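Local coordinates for acyl-CoA synthetase (AMP-forming)/AMP-acid ligase II-like protein (Dyadobacter fermentans, PDB 4GS5) that probably joins medium-chain fatty acids to coenzyme A through an AMP-forming, ATP-dependent reaction, at residues A[281-286]-A[297-302]; A[333-338]-A[346-351]; A[216-221]-A[230-235]; A[201-206]-A[239-244]. All coordinates share one frame; numbering follows the deposited sequence.

Interaction 1. Residues A[281-286]-A[297-302]; sequences AFFCWW and VLVIEN. With EDO (1,2-ethanediol), chain P.
Phe-283 and Val-299 face each other across a beta hairpin, strands 282-289 and 295-301 of the C-terminal three-stranded sheet, as an antiparallel hydrogen-bonded pair. Two backbone bonds close the pair, Phe-283 N to Val-299 O (2.9 Å) and Val-299 N to Phe-283 O (3.0 Å). From CB, the Phe-283 side chain sets CG between its own N and carbonyl carbon (chi1 60°), which turns the ring over Val-299. CE1 meets Val-299 CG2 (3.8 Å), CE2 meets Val-299 CG1, and CZ at the tip rests on CB and CG1. This is a CH-pi contact: Val-299 CB sits 3.9 Å from the ring centroid, over one face and toward its rim. A beta-branched valine suits the place because CB and both methyls reach ring atoms, and Phe-335 meets the ring edge-to-face. Cut back to an alanine, position 283 is likely to deprive Val-299 of its aromatic cover and leave Phe-335 without its ring partner. On the other face of the sheet Phe-282, Cys-284, Leu-298 and Ile-300 form an apolar patch; its first two residues pack on helix 262-276, its last two touch Ile-329 of the adjoining strand, and Leu-298 CD1 reaches Phe-282 CD1 at 3.7 Å.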
loop_
_atom_site.group_PDB
_atom_site.type_symbol
_atom_site.label_atom_id
_atom_site.label_comp_id
_atom_site.label_asym_id
_atom_site.label_seq_id
_atom_site.Cartn_x
_atom_site.Cartn_y
_atom_site.Cartn_z
ATOM N N ALA A 281 -30.888 11.879 8.235
ATOM C CA ALA A 281 -29.504 11.429 8.211
ATOM C C ALA A 281 -29.411 10.187 9.092
ATOM O O ALA A 281 -30.271 9.963 9.947
ATOM C CB ALA A 281 -28.573 12.528 8.707
ATOM N N PHE A 282 -28.382 9.374 8.883
ATOM C CA PHE A 282 -28.207 8.184 9.695
ATOM C C PHE A 282 -26.751 7.743 9.622
ATOM O O PHE A 282 -26.005 8.152 8.732
ATOM C CB PHE A 282 -29.086 7.048 9.163
ATOM C CG PHE A 282 -28.559 6.449 7.883
ATOM C CD1 PHE A 282 -27.735 5.332 7.907
ATOM C CD2 PHE A 282 -28.843 7.042 6.656
ATOM C CE1 PHE A 282 -27.220 4.791 6.726
ATOM C CE2 PHE A 282 -28.325 6.510 5.470
ATOM C CZ PHE A 282 -27.517 5.379 5.512
ATOM N N PHE A 283 -26.352 6.896 10.561
ATOM C CA PHE A 283 -25.081 6.198 10.434
ATOM C C PHE A 283 -25.140 4.907 11.227
ATOM O O PHE A 283 -25.749 4.840 12.306
ATOM C CB PHE A 283 -23.883 7.076 10.867
ATOM C CG PHE A 283 -23.946 7.545 12.304
ATOM C CD1 PHE A 283 -23.371 6.790 13.325
ATOM C CD2 PHE A 283 -24.579 8.734 12.630
ATOM C CE1 PHE A 283 -23.422 7.214 14.637
ATOM C CE2 PHE A 283 -24.645 9.167 13.955
ATOM C CZ PHE A 283 -24.056 8.413 14.960
ATOM N N CYS A 284 -24.540 3.867 10.667
ATOM C CA CYS A 284 -24.352 2.638 11.411
ATOM C C CYS A 284 -23.262 2.852 12.443
ATOM O O CYS A 284 -22.322 3.614 12.225
ATOM C CB CYS A 284 -23.981 1.496 10.469
ATOM S SG CYS A 284 -25.409 0.896 9.571
ATOM N N TRP A 285 -23.405 2.175 13.573
ATOM C CA TRP A 285 -22.417 2.256 14.629
ATOM C C TRP A 285 -22.435 0.931 15.383
ATOM O O TRP A 285 -22.930 -0.073 14.869
ATOM C CB TRP A 285 -22.741 3.423 15.562
ATOM C CG TRP A 285 -21.570 3.933 16.347
ATOM C CD1 TRP A 285 -21.456 3.991 17.713
ATOM C CD2 TRP A 285 -20.351 4.470 15.820
ATOM N NE1 TRP A 285 -20.240 4.524 18.061
ATOM C CE2 TRP A 285 -19.544 4.831 16.919
ATOM C CE3 TRP A 285 -19.872 4.699 14.529
ATOM C CZ2 TRP A 285 -18.275 5.404 16.763
ATOM C CZ3 TRP A 285 -18.606 5.264 14.374
ATOM C CH2 TRP A 285 -17.824 5.609 15.486
ATOM N N TRP A 286 -21.873 0.913 16.586
ATOM C CA TRP A 286 -21.806 -0.343 17.327
ATOM C C TRP A 286 -21.777 -0.089 18.813
ATOM O O TRP A 286 -21.518 1.031 19.269
ATOM C CB TRP A 286 -20.567 -1.138 16.931
ATOM C CG TRP A 286 -19.320 -0.417 17.276
ATOM C CD1 TRP A 286 -18.677 0.527 16.508
ATOM C CD2 TRP A 286 -18.554 -0.545 18.481
ATOM N NE1 TRP A 286 -17.559 0.984 17.165
ATOM C CE2 TRP A 286 -17.459 0.347 18.376
ATOM C CE3 TRP A 286 -18.688 -1.318 19.642
ATOM C CZ2 TRP A 286 -16.505 0.484 19.387
ATOM C CZ3 TRP A 286 -17.741 -1.183 20.644
ATOM C CH2 TRP A 286 -16.658 -0.284 20.511
ATOM N N VAL A 297 -25.407 -1.379 15.362
ATOM C CA VAL A 297 -26.647 -0.648 15.583
ATOM C C VAL A 297 -26.846 0.421 14.521
ATOM O O VAL A 297 -25.931 0.707 13.754
ATOM C CB VAL A 297 -26.668 -0.006 16.964
ATOM C CG1 VAL A 297 -26.559 -1.095 18.033
ATOM C CG2 VAL A 297 -25.520 1.025 17.097
ATOM N N LEU A 298 -28.038 0.996 14.477
ATOM C CA LEU A 298 -28.332 2.061 13.532
ATOM C C LEU A 298 -28.785 3.323 14.270
ATOM O O LEU A 298 -29.636 3.270 15.165
ATOM C CB LEU A 298 -29.405 1.596 12.540
ATOM C CG LEU A 298 -29.907 2.591 11.500
ATOM C CD1 LEU A 298 -28.767 3.059 10.596
ATOM C CD2 LEU A 298 -31.022 1.950 10.691
ATOM N N VAL A 299 -28.208 4.461 13.897
ATOM C CA VAL A 299 -28.554 5.744 14.511
ATOM C C VAL A 299 -29.159 6.672 13.454
ATOM O O VAL A 299 -28.569 6.887 12.385
ATOM C CB VAL A 299 -27.320 6.438 15.099
ATOM C CG1 VAL A 299 -27.744 7.668 15.870
ATOM C CG2 VAL A 299 -26.523 5.482 15.973
ATOM N N ILE A 300 -30.325 7.226 13.758
ATOM C CA ILE A 300 -31.063 8.064 12.821
ATOM C C ILE A 300 -31.331 9.423 13.460
ATOM O O ILE A 300 -31.612 9.500 14.654
ATOM C CB ILE A 300 -32.407 7.400 12.456
ATOM C CG1 ILE A 300 -32.164 6.035 11.804
ATOM C CG2 ILE A 300 -33.234 8.290 11.540
ATOM C CD1 ILE A 300 -33.440 5.336 11.381
ATOM N N GLU A 301 -31.247 10.490 12.669
ATOM C CA GLU A 301 -31.501 11.845 13.165
ATOM C C GLU A 301 -32.974 12.236 13.033
ATOM O O GLU A 301 -33.558 12.114 11.957
ATOM C CB GLU A 301 -30.636 12.860 12.421
ATOM C CG GLU A 301 -30.700 14.280 12.989
ATOM C CD GLU A 301 -29.749 15.233 12.273
ATOM O OE1 GLU A 301 -29.768 15.270 11.021
ATOM O OE2 GLU A 301 -28.979 15.939 12.963
ATOM N N ASN A 302 -33.559 12.716 14.128
ATOM C CA ASN A 302 -34.986 13.050 14.174
ATOM C C ASN A 302 -35.876 11.811 14.176
ATOM O O ASN A 302 -35.594 10.834 13.480
ATOM C CB ASN A 302 -35.382 13.969 13.013
ATOM C CG ASN A 302 -34.626 15.279 13.023
ATOM O OD1 ASN A 302 -34.435 15.892 14.075
ATOM N ND2 ASN A 302 -34.184 15.718 11.846
HETATM C C1 EDO P . -25.478 10.902 5.886
HETATM O O1 EDO P . -26.649 10.167 6.285
HETATM C C2 EDO P . -25.514 12.315 6.450
HETATM O O2 EDO P . -26.602 12.987 5.823
#

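Interaction 2. Residues A[333-338]-A[346-351]; sequences KAFAKT and RATFQK. With EDO (1,2-ethanediol), chain R.
The irregular segment 333-338 runs past the helix 345-351, coming nearest where the CA atoms of Ala-336 and Thr-348 are 5.1 Å apart. There Ala-336 N donates to Thr-348 OG1 (2.9 Å), bent to 140° at the hydrogen. Threonine suits this place because its two branches do different work. With OG1 beside its backbone N (chi1 -66°), the hydroxyl is brought to the loop and also bonds Asp-344 O in the turn before, while CG2 reaches Phe-335 CD1 at 3.8 Å. A valine in its place is likely to leave Ala-336 N without this acceptor and Asp-344 O without this donor. Ala-336 points its small CB at the helix, meeting Ala-347 CB at 4.1 Å; two alanines allow this close approach. The Lys-351 chain, bent at chi3, passes close to O1 of a bound ethanediol, whose O2 accepts from Lys-333 N (2.7 Å). The loop and helix together close over one face of the hairpin of strands 282-289 and 295-301, with Phe-335 against Val-299, Thr-348 against Phe-283, and Phe-349 against Trp-285 and Val-297.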
loop_
_atom_site.group_PDB
_atom_site.type_symbol
_atom_site.label_atom_id
_atom_site.label_comp_id
_atom_site.label_asym_id
_atom_site.label_seq_id
_atom_site.Cartn_x
_atom_site.Cartn_y
_atom_site.Cartn_z
ATOM N N LYS A 333 -32.277 13.360 18.586
ATOM C CA LYS A 333 -32.907 14.628 18.237
ATOM C C LYS A 333 -32.035 15.424 17.272
ATOM O O LYS A 333 -32.527 15.963 16.277
ATOM C CB LYS A 333 -33.214 15.445 19.495
ATOM N N ALA A 334 -30.738 15.487 17.562
ATOM C CA ALA A 334 -29.782 16.152 16.684
ATOM C C ALA A 334 -28.414 15.481 16.770
ATOM O O ALA A 334 -27.942 15.142 17.863
ATOM C CB ALA A 334 -29.673 17.644 17.019
ATOM N N PHE A 335 -27.796 15.258 15.612
ATOM C CA PHE A 335 -26.456 14.687 15.579
ATOM C C PHE A 335 -25.457 15.737 16.035
ATOM O O PHE A 335 -25.562 16.893 15.654
ATOM C CB PHE A 335 -26.085 14.219 14.173
ATOM C CG PHE A 335 -26.749 12.935 13.760
ATOM C CD1 PHE A 335 -27.515 12.201 14.664
ATOM C CD2 PHE A 335 -26.590 12.450 12.465
ATOM C CE1 PHE A 335 -28.126 11.009 14.277
ATOM C CE2 PHE A 335 -27.193 11.262 12.070
ATOM C CZ PHE A 335 -27.966 10.541 12.979
ATOM N N ALA A 336 -24.493 15.324 16.848
ATOM C CA ALA A 336 -23.387 16.189 17.234
ATOM C C ALA A 336 -22.496 16.432 16.033
ATOM O O ALA A 336 -22.268 15.531 15.223
ATOM C CB ALA A 336 -22.585 15.562 18.360
ATOM N N LYS A 337 -21.988 17.653 15.913
ATOM C CA LYS A 337 -21.156 17.986 14.771
ATOM C C LYS A 337 -19.809 18.567 15.178
ATOM O O LYS A 337 -19.707 19.288 16.172
ATOM C CB LYS A 337 -21.900 18.922 13.821
ATOM C CG LYS A 337 -22.378 18.221 12.570
ATOM C CD LYS A 337 -23.799 18.601 12.232
ATOM C CE LYS A 337 -24.356 17.667 11.172
ATOM N NZ LYS A 337 -25.814 17.884 10.965
ATOM N N THR A 338 -18.782 18.224 14.411
ATOM C CA THR A 338 -17.436 18.732 14.644
ATOM C C THR A 338 -17.359 20.207 14.260
ATOM O O THR A 338 -18.379 20.835 13.969
ATOM C CB THR A 338 -16.409 17.967 13.808
ATOM O OG1 THR A 338 -16.575 18.313 12.429
ATOM C CG2 THR A 338 -16.590 16.459 13.985
ATOM N N ARG A 346 -19.038 9.329 17.457
ATOM C CA ARG A 346 -18.710 8.953 18.827
ATOM C C ARG A 346 -19.436 9.823 19.866
ATOM O O ARG A 346 -20.026 9.302 20.814
ATOM C CB ARG A 346 -17.194 9.000 19.028
ATOM C CG ARG A 346 -16.722 8.699 20.437
ATOM C CD ARG A 346 -15.331 8.089 20.403
ATOM N NE ARG A 346 -15.355 6.802 19.710
ATOM C CZ ARG A 346 -15.506 5.629 20.321
ATOM N NH1 ARG A 346 -15.530 4.503 19.617
ATOM N NH2 ARG A 346 -15.629 5.581 21.642
ATOM N N ALA A 347 -19.403 11.139 19.686
ATOM C CA ALA A 347 -20.060 12.047 20.631
ATOM C C ALA A 347 -21.574 11.874 20.573
ATOM O O ALA A 347 -22.249 11.834 21.608
ATOM C CB ALA A 347 -19.679 13.495 20.351
ATOM N N THR A 348 -22.096 11.757 19.354
ATOM C CA THR A 348 -23.516 11.498 19.141
ATOM C C THR A 348 -23.963 10.260 19.906
ATOM O O THR A 348 -25.030 10.257 20.529
ATOM C CB THR A 348 -23.854 11.328 17.637
ATOM O OG1 THR A 348 -23.633 12.568 16.952
ATOM C CG2 THR A 348 -25.309 10.918 17.447
ATOM N N PHE A 349 -23.152 9.207 19.868
ATOM C CA PHE A 349 -23.562 7.955 20.493
ATOM C C PHE A 349 -23.597 8.053 22.018
ATOM O O PHE A 349 -24.559 7.619 22.642
ATOM C CB PHE A 349 -22.705 6.773 20.032
ATOM C CG PHE A 349 -23.345 5.447 20.286
ATOM C CD1 PHE A 349 -24.422 5.033 19.521
ATOM C CD2 PHE A 349 -22.895 4.629 21.305
ATOM C CE1 PHE A 349 -25.033 3.826 19.756
ATOM C CE2 PHE A 349 -23.504 3.406 21.552
ATOM C CZ PHE A 349 -24.575 3.003 20.778
ATOM N N GLN A 350 -22.553 8.630 22.608
ATOM C CA GLN A 350 -22.488 8.829 24.053
ATOM C C GLN A 350 -23.693 9.607 24.565
ATOM O O GLN A 350 -24.225 9.320 25.638
ATOM C CB GLN A 350 -21.220 9.591 24.433
ATOM C CG GLN A 350 -19.947 8.763 24.454
ATOM C CD GLN A 350 -18.726 9.609 24.785
ATOM O OE1 GLN A 350 -18.135 10.240 23.903
ATOM N NE2 GLN A 350 -18.352 9.638 26.061
ATOM N N LYS A 351 -24.106 10.609 23.800
ATOM C CA LYS A 351 -25.221 11.452 24.195
ATOM C C LYS A 351 -26.493 10.623 24.335
ATOM O O LYS A 351 -27.297 10.855 25.233
ATOM C CB LYS A 351 -25.427 12.575 23.180
ATOM C CG LYS A 351 -26.083 13.816 23.762
ATOM C CD LYS A 351 -26.357 14.873 22.694
ATOM C CE LYS A 351 -25.077 15.369 22.034
ATOM N NZ LYS A 351 -25.342 16.501 21.095
HETATM C C1 EDO R . -29.825 12.017 22.266
HETATM O O1 EDO R . -28.558 12.555 22.654
HETATM C C2 EDO R . -30.496 13.011 21.335
HETATM O O2 EDO R . -31.859 12.617 21.150
#

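Interaction 3. Residues A[216-221]-A[230-235]; sequences GCLHIS and VQTNDL
Leu-218 O is gripped twice by Thr-232: the backbone N bonds nearly in line with the carbonyl (2.8 Å), and the hydroxyl OG1 donates at 2.6 Å in the carbonyl plane, on a lone pair. The same OG1 accepts from Asp-234 N, two residues on, making an ST turn. Threonine fits because one short hydroxyl can both give to the facing strand and receive from its own; chi1 of 69° sets it between the backbone N and carbonyl carbon to do so. The turn lies in a beta bulge of the antiparallel hairpin: pairing slips by two residues between Cys-217 with Leu-235 and His-219 with Gln-231, and Leu-218 N binds Asp-234 O (2.9 Å). Gln-231 bridges the irregular stretch. Its chain folds back at chi2 (61°), sending NE2 to Cys-217 O (3.0 Å), from well above that carbonyl plane, and to its own neighbour Thr-232 O; both acceptors lie close to the amide plane. OE1 comes to the edge of the His-219 ring, 3.6 Å from CD2, ring and amide standing almost perpendicular. Beyond the bulge, Ile-220 and Val-230 pair regularly, and Ile-220 CD1 lies 4.1 Å from Thr-232 CG2. The hairpin sits between strands 209-212 and 242-248: Leu-218 leans on Phe-204 and Phe-243, while Asp-234 reaches Tyr-179 OH of strand 175-180.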
loop_
_atom_site.group_PDB
_atom_site.type_symbol
_atom_site.label_atom_id
_atom_site.label_comp_id
_atom_site.label_asym_id
_atom_site.label_seq_id
_atom_site.Cartn_x
_atom_site.Cartn_y
_atom_site.Cartn_z
ATOM N N GLY A 216 -5.393 -4.243 16.978
ATOM C CA GLY A 216 -5.178 -5.192 15.907
ATOM C C GLY A 216 -4.458 -4.579 14.712
ATOM O O GLY A 216 -4.492 -5.139 13.619
ATOM N N CYS A 217 -3.811 -3.430 14.916
ATOM C CA CYS A 217 -3.093 -2.737 13.841
ATOM C C CYS A 217 -1.603 -3.099 13.801
ATOM O O CYS A 217 -0.931 -3.167 14.833
ATOM C CB CYS A 217 -3.221 -1.220 13.995
ATOM S SG CYS A 217 -4.862 -0.530 13.672
ATOM N N LEU A 218 -1.084 -3.263 12.594
ATOM C CA LEU A 218 0.283 -3.730 12.395
ATOM C C LEU A 218 1.322 -2.747 12.914
ATOM O O LEU A 218 1.259 -1.533 12.646
ATOM C CB LEU A 218 0.532 -3.968 10.907
ATOM C CG LEU A 218 1.902 -4.513 10.477
ATOM C CD1 LEU A 218 2.149 -5.902 11.072
ATOM C CD2 LEU A 218 1.977 -4.573 8.950
ATOM N N HIS A 219 2.281 -3.264 13.667
ATOM C CA HIS A 219 3.513 -2.506 13.881
ATOM C C HIS A 219 4.732 -3.310 13.422
ATOM O O HIS A 219 4.737 -4.544 13.475
ATOM C CB HIS A 219 3.659 -2.057 15.330
ATOM C CG HIS A 219 3.721 -3.186 16.304
ATOM N ND1 HIS A 219 4.808 -4.028 16.397
ATOM C CD2 HIS A 219 2.825 -3.623 17.223
ATOM C CE1 HIS A 219 4.582 -4.931 17.336
ATOM N NE2 HIS A 219 3.388 -4.701 17.858
ATOM N N ILE A 220 5.759 -2.610 12.953
ATOM C CA ILE A 220 6.965 -3.277 12.494
ATOM C C ILE A 220 8.215 -2.572 13.002
ATOM O O ILE A 220 8.185 -1.376 13.337
ATOM C CB ILE A 220 7.025 -3.417 10.935
ATOM C CG1 ILE A 220 7.039 -2.052 10.257
ATOM C CG2 ILE A 220 5.852 -4.284 10.398
ATOM C CD1 ILE A 220 5.666 -1.394 10.141
ATOM N N SER A 221 9.310 -3.324 13.071
ATOM C CA SER A 221 10.594 -2.781 13.473
ATOM C C SER A 221 11.702 -3.650 12.887
ATOM O O SER A 221 11.478 -4.821 12.580
ATOM C CB SER A 221 10.716 -2.697 15.003
ATOM O OG SER A 221 10.855 -3.984 15.581
ATOM N N VAL A 230 7.522 0.957 14.416
ATOM C CA VAL A 230 6.639 1.859 13.707
ATOM C C VAL A 230 5.231 1.293 13.805
ATOM O O VAL A 230 4.993 0.143 13.435
ATOM C CB VAL A 230 7.057 1.971 12.226
ATOM C CG1 VAL A 230 6.011 2.739 11.425
ATOM C CG2 VAL A 230 8.419 2.633 12.114
ATOM N N GLN A 231 4.306 2.096 14.318
ATOM C CA GLN A 231 2.924 1.665 14.498
ATOM C C GLN A 231 2.084 2.174 13.336
ATOM O O GLN A 231 1.981 3.385 13.142
ATOM C CB GLN A 231 2.371 2.221 15.816
ATOM C CG GLN A 231 0.930 1.786 16.097
ATOM C CD GLN A 231 0.797 0.278 16.213
ATOM O OE1 GLN A 231 1.287 -0.320 17.167
ATOM N NE2 GLN A 231 0.150 -0.344 15.233
ATOM N N THR A 232 1.503 1.266 12.548
ATOM C CA THR A 232 0.631 1.686 11.448
ATOM C C THR A 232 -0.781 1.855 11.975
ATOM O O THR A 232 -1.052 1.563 13.141
ATOM C CB THR A 232 0.584 0.665 10.303
ATOM O OG1 THR A 232 -0.113 -0.521 10.734
ATOM C CG2 THR A 232 1.990 0.301 9.848
ATOM N N ASN A 233 -1.679 2.335 11.120
ATOM C CA ASN A 233 -3.100 2.309 11.443
ATOM C C ASN A 233 -3.793 1.299 10.522
ATOM O O ASN A 233 -4.998 1.397 10.273
ATOM C CB ASN A 233 -3.732 3.704 11.322
ATOM C CG ASN A 233 -3.152 4.709 12.318
ATOM O OD1 ASN A 233 -3.050 4.426 13.511
ATOM N ND2 ASN A 233 -2.779 5.897 11.826
ATOM N N ASP A 234 -3.022 0.336 10.013
ATOM C CA ASP A 234 -3.587 -0.757 9.221
ATOM C C ASP A 234 -4.044 -1.931 10.085
ATOM O O ASP A 234 -3.224 -2.634 10.673
ATOM C CB ASP A 234 -2.580 -1.277 8.185
ATOM C CG ASP A 234 -2.274 -0.261 7.093
ATOM O OD1 ASP A 234 -3.163 0.543 6.743
ATOM O OD2 ASP A 234 -1.141 -0.269 6.589
ATOM N N LEU A 235 -5.356 -2.144 10.143
ATOM C CA LEU A 235 -5.926 -3.361 10.718
ATOM C C LEU A 235 -5.518 -4.584 9.879
ATOM O O LEU A 235 -5.765 -4.634 8.668
ATOM C CB LEU A 235 -7.449 -3.238 10.712
ATOM C CG LEU A 235 -8.300 -3.909 11.770
ATOM C CD1 LEU A 235 -8.013 -3.308 13.143
ATOM C CD2 LEU A 235 -9.773 -3.743 11.399
#

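Interaction 4. Residues A[201-206]-A[239-244]; sequences LYVFLP and HGNAFQ. With EDO (1,2-ethanediol), chain X.
Phe-243 turns its CG between the backbone N and carbonyl carbon (chi1 75°), whereas Tyr-202 and Phe-204 hold theirs beside the backbone N (chi1 -69° and -72°), and these torsions gather three rings into an aromatic cluster beside antiparallel strands 202-204 and 242-248. Tyr-202 CB lies over a face of the Phe-243 ring in a CH-pi contact, 3.5 Å from CE2. The two ring planes are close to parallel, but displaced so far that they scarcely overlap. Phe-204, two residues on along the same strand as Tyr-202, meets Phe-243 obliquely. Large flat residues suit this buried side, where the Tyr-179 ring meets Phe-243 edge-to-face and Ala-189 also touches it. Backbone bonds join the strands: Tyr-202 N to Phe-243 O (2.9 Å) and Phe-243 N to Tyr-202 O, with Phe-204 N to Asn-241 O extending the pairing. On the other face Val-203 opposes Ala-242, whose small side chain is compatible with the close CA-CA spacing of 4.0 Å; Val-203 CG1 also lies against Asn-241 O. Leu-201 spreads its methyls over the strand, CD1 to Ala-242 CB. Within the cluster, Phe-204 CZ approaches Phe-243 CD2 to 3.4 Å.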
loop_
_atom_site.group_PDB
_atom_site.type_symbol
_atom_site.label_atom_id
_atom_site.label_comp_id
_atom_site.label_asym_id
_atom_site.label_seq_id
_atom_site.Cartn_x
_atom_site.Cartn_y
_atom_site.Cartn_z
ATOM N N LEU A 201 -1.903 -12.363 0.787
ATOM C CA LEU A 201 -0.980 -12.210 1.913
ATOM C C LEU A 201 0.256 -11.416 1.518
ATOM O O LEU A 201 0.824 -11.619 0.448
ATOM C CB LEU A 201 -0.540 -13.559 2.493
ATOM C CG LEU A 201 -1.531 -14.444 3.255
ATOM C CD1 LEU A 201 -0.808 -15.712 3.704
ATOM C CD2 LEU A 201 -2.171 -13.758 4.469
ATOM N N TYR A 202 0.662 -10.504 2.385
ATOM C CA TYR A 202 1.986 -9.905 2.282
ATOM C C TYR A 202 2.905 -10.714 3.192
ATOM O O TYR A 202 2.652 -10.813 4.386
ATOM C CB TYR A 202 1.948 -8.452 2.746
ATOM C CG TYR A 202 1.179 -7.501 1.830
ATOM C CD1 TYR A 202 1.790 -6.909 0.723
ATOM C CD2 TYR A 202 -0.135 -7.172 2.102
ATOM C CE1 TYR A 202 1.090 -6.015 -0.094
ATOM C CE2 TYR A 202 -0.844 -6.280 1.295
ATOM C CZ TYR A 202 -0.228 -5.708 0.206
ATOM O OH TYR A 202 -0.947 -4.843 -0.579
ATOM N N VAL A 203 3.973 -11.276 2.639
ATOM C CA VAL A 203 4.919 -12.058 3.424
ATOM C C VAL A 203 6.072 -11.174 3.904
ATOM O O VAL A 203 6.761 -10.545 3.102
ATOM C CB VAL A 203 5.458 -13.245 2.615
ATOM C CG1 VAL A 203 6.449 -14.077 3.436
ATOM C CG2 VAL A 203 4.292 -14.129 2.118
ATOM N N PHE A 204 6.264 -11.117 5.218
ATOM C CA PHE A 204 7.305 -10.280 5.822
ATOM C C PHE A 204 8.710 -10.611 5.321
ATOM O O PHE A 204 9.115 -11.771 5.289
ATOM C CB PHE A 204 7.266 -10.405 7.352
ATOM C CG PHE A 204 6.076 -9.727 7.987
ATOM C CD1 PHE A 204 5.961 -8.330 7.975
ATOM C CD2 PHE A 204 5.058 -10.482 8.567
ATOM C CE1 PHE A 204 4.859 -7.700 8.547
ATOM C CE2 PHE A 204 3.942 -9.867 9.143
ATOM C CZ PHE A 204 3.841 -8.478 9.145
ATOM N N LEU A 205 9.451 -9.578 4.930
ATOM C CA LEU A 205 10.853 -9.727 4.561
ATOM C C LEU A 205 11.679 -10.159 5.775
ATOM O O LEU A 205 11.322 -9.867 6.913
ATOM C CB LEU A 205 11.388 -8.401 4.013
ATOM C CG LEU A 205 10.826 -7.976 2.660
ATOM C CD1 LEU A 205 11.167 -6.518 2.366
ATOM C CD2 LEU A 205 11.349 -8.883 1.572
ATOM N N PRO A 206 12.802 -10.850 5.534
ATOM C CA PRO A 206 13.605 -11.327 6.666
ATOM C C PRO A 206 14.201 -10.145 7.436
ATOM O O PRO A 206 14.572 -9.141 6.827
ATOM C CB PRO A 206 14.718 -12.132 5.986
ATOM C CG PRO A 206 14.878 -11.468 4.627
ATOM C CD PRO A 206 13.496 -11.000 4.238
ATOM N N HIS A 239 -0.705 -14.212 9.891
ATOM C CA HIS A 239 -0.743 -15.668 9.705
ATOM C C HIS A 239 0.686 -16.175 9.527
ATOM O O HIS A 239 1.262 -16.083 8.430
ATOM C CB HIS A 239 -1.533 -16.023 8.444
ATOM C CG HIS A 239 -2.965 -15.604 8.481
ATOM N ND1 HIS A 239 -3.426 -14.456 7.865
ATOM C CD2 HIS A 239 -4.046 -16.180 9.050
ATOM C CE1 HIS A 239 -4.726 -14.346 8.060
ATOM N NE2 HIS A 239 -5.126 -15.377 8.784
ATOM N N GLY A 240 1.283 -16.682 10.593
ATOM C CA GLY A 240 2.690 -17.034 10.526
ATOM C C GLY A 240 3.477 -15.794 10.109
ATOM O O GLY A 240 3.175 -14.688 10.555
ATOM N N ASN A 241 4.462 -15.955 9.232
ATOM C CA ASN A 241 5.299 -14.826 8.829
ATOM C C ASN A 241 4.741 -13.961 7.690
ATOM O O ASN A 241 5.479 -13.545 6.797
ATOM C CB ASN A 241 6.695 -15.320 8.455
ATOM C CG ASN A 241 6.727 -15.976 7.092
ATOM O OD1 ASN A 241 5.735 -16.566 6.645
ATOM N ND2 ASN A 241 7.867 -15.866 6.413
ATOM N N ALA A 242 3.443 -13.685 7.734
ATOM C CA ALA A 242 2.762 -12.949 6.677
ATOM C C ALA A 242 1.510 -12.312 7.256
ATOM O O ALA A 242 1.078 -12.666 8.350
ATOM C CB ALA A 242 2.381 -13.897 5.502
ATOM N N PHE A 243 0.913 -11.375 6.535
ATOM C CA PHE A 243 -0.323 -10.793 7.032
ATOM C C PHE A 243 -1.301 -10.508 5.931
ATOM O O PHE A 243 -0.940 -10.373 4.763
ATOM C CB PHE A 243 -0.065 -9.512 7.846
ATOM C CG PHE A 243 0.291 -8.298 6.995
ATOM C CD1 PHE A 243 -0.689 -7.427 6.552
ATOM C CD2 PHE A 243 1.616 -8.027 6.676
ATOM C CE1 PHE A 243 -0.352 -6.296 5.787
ATOM C CE2 PHE A 243 1.966 -6.897 5.918
ATOM C CZ PHE A 243 0.990 -6.038 5.473
ATOM N N GLN A 244 -2.562 -10.424 6.324
ATOM C CA GLN A 244 -3.600 -10.010 5.424
ATOM C C GLN A 244 -4.093 -8.653 5.897
ATOM O O GLN A 244 -4.368 -8.454 7.093
ATOM C CB GLN A 244 -4.766 -10.994 5.471
ATOM C CG GLN A 244 -5.946 -10.507 4.678
ATOM C CD GLN A 244 -7.111 -11.486 4.699
ATOM O OE1 GLN A 244 -7.171 -12.394 5.539
ATOM N NE2 GLN A 244 -8.047 -11.299 3.776
HETATM C C1 EDO X . 18.588 -10.487 5.250
HETATM O O1 EDO X . 19.283 -10.574 4.005
HETATM C C2 EDO X . 18.033 -9.077 5.387
HETATM O O2 EDO X . 17.334 -8.930 6.632
#

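In the fold
The four contacts fall into two groups set far apart. Interactions 1 and 2 lie in the C-terminal part and touch: Glu-301 OE2 of the hairpin meets Phe-335 N of the loop, and Trp-285 packs on Phe-349 of the helix. Interactions 3 and 4 belong to neighbouring strands, their centres about 13 Å apart, with 216-221/230-235 nested inside the chain closed by 201-206/239-244; they touch through apolar side chains. Interaction 1 is the most buried, with no exposed residue among those touching; the others mix buried and exposed ones, interaction 2 having just two buried. Interactions 1, 3 and 4 are paired strands, whereas interaction 2 rests on a single cross-segment hydrogen bond. Aromatic packing marks 4, aliphatic-aromatic contacts 1, and side-chain polar bonds 3.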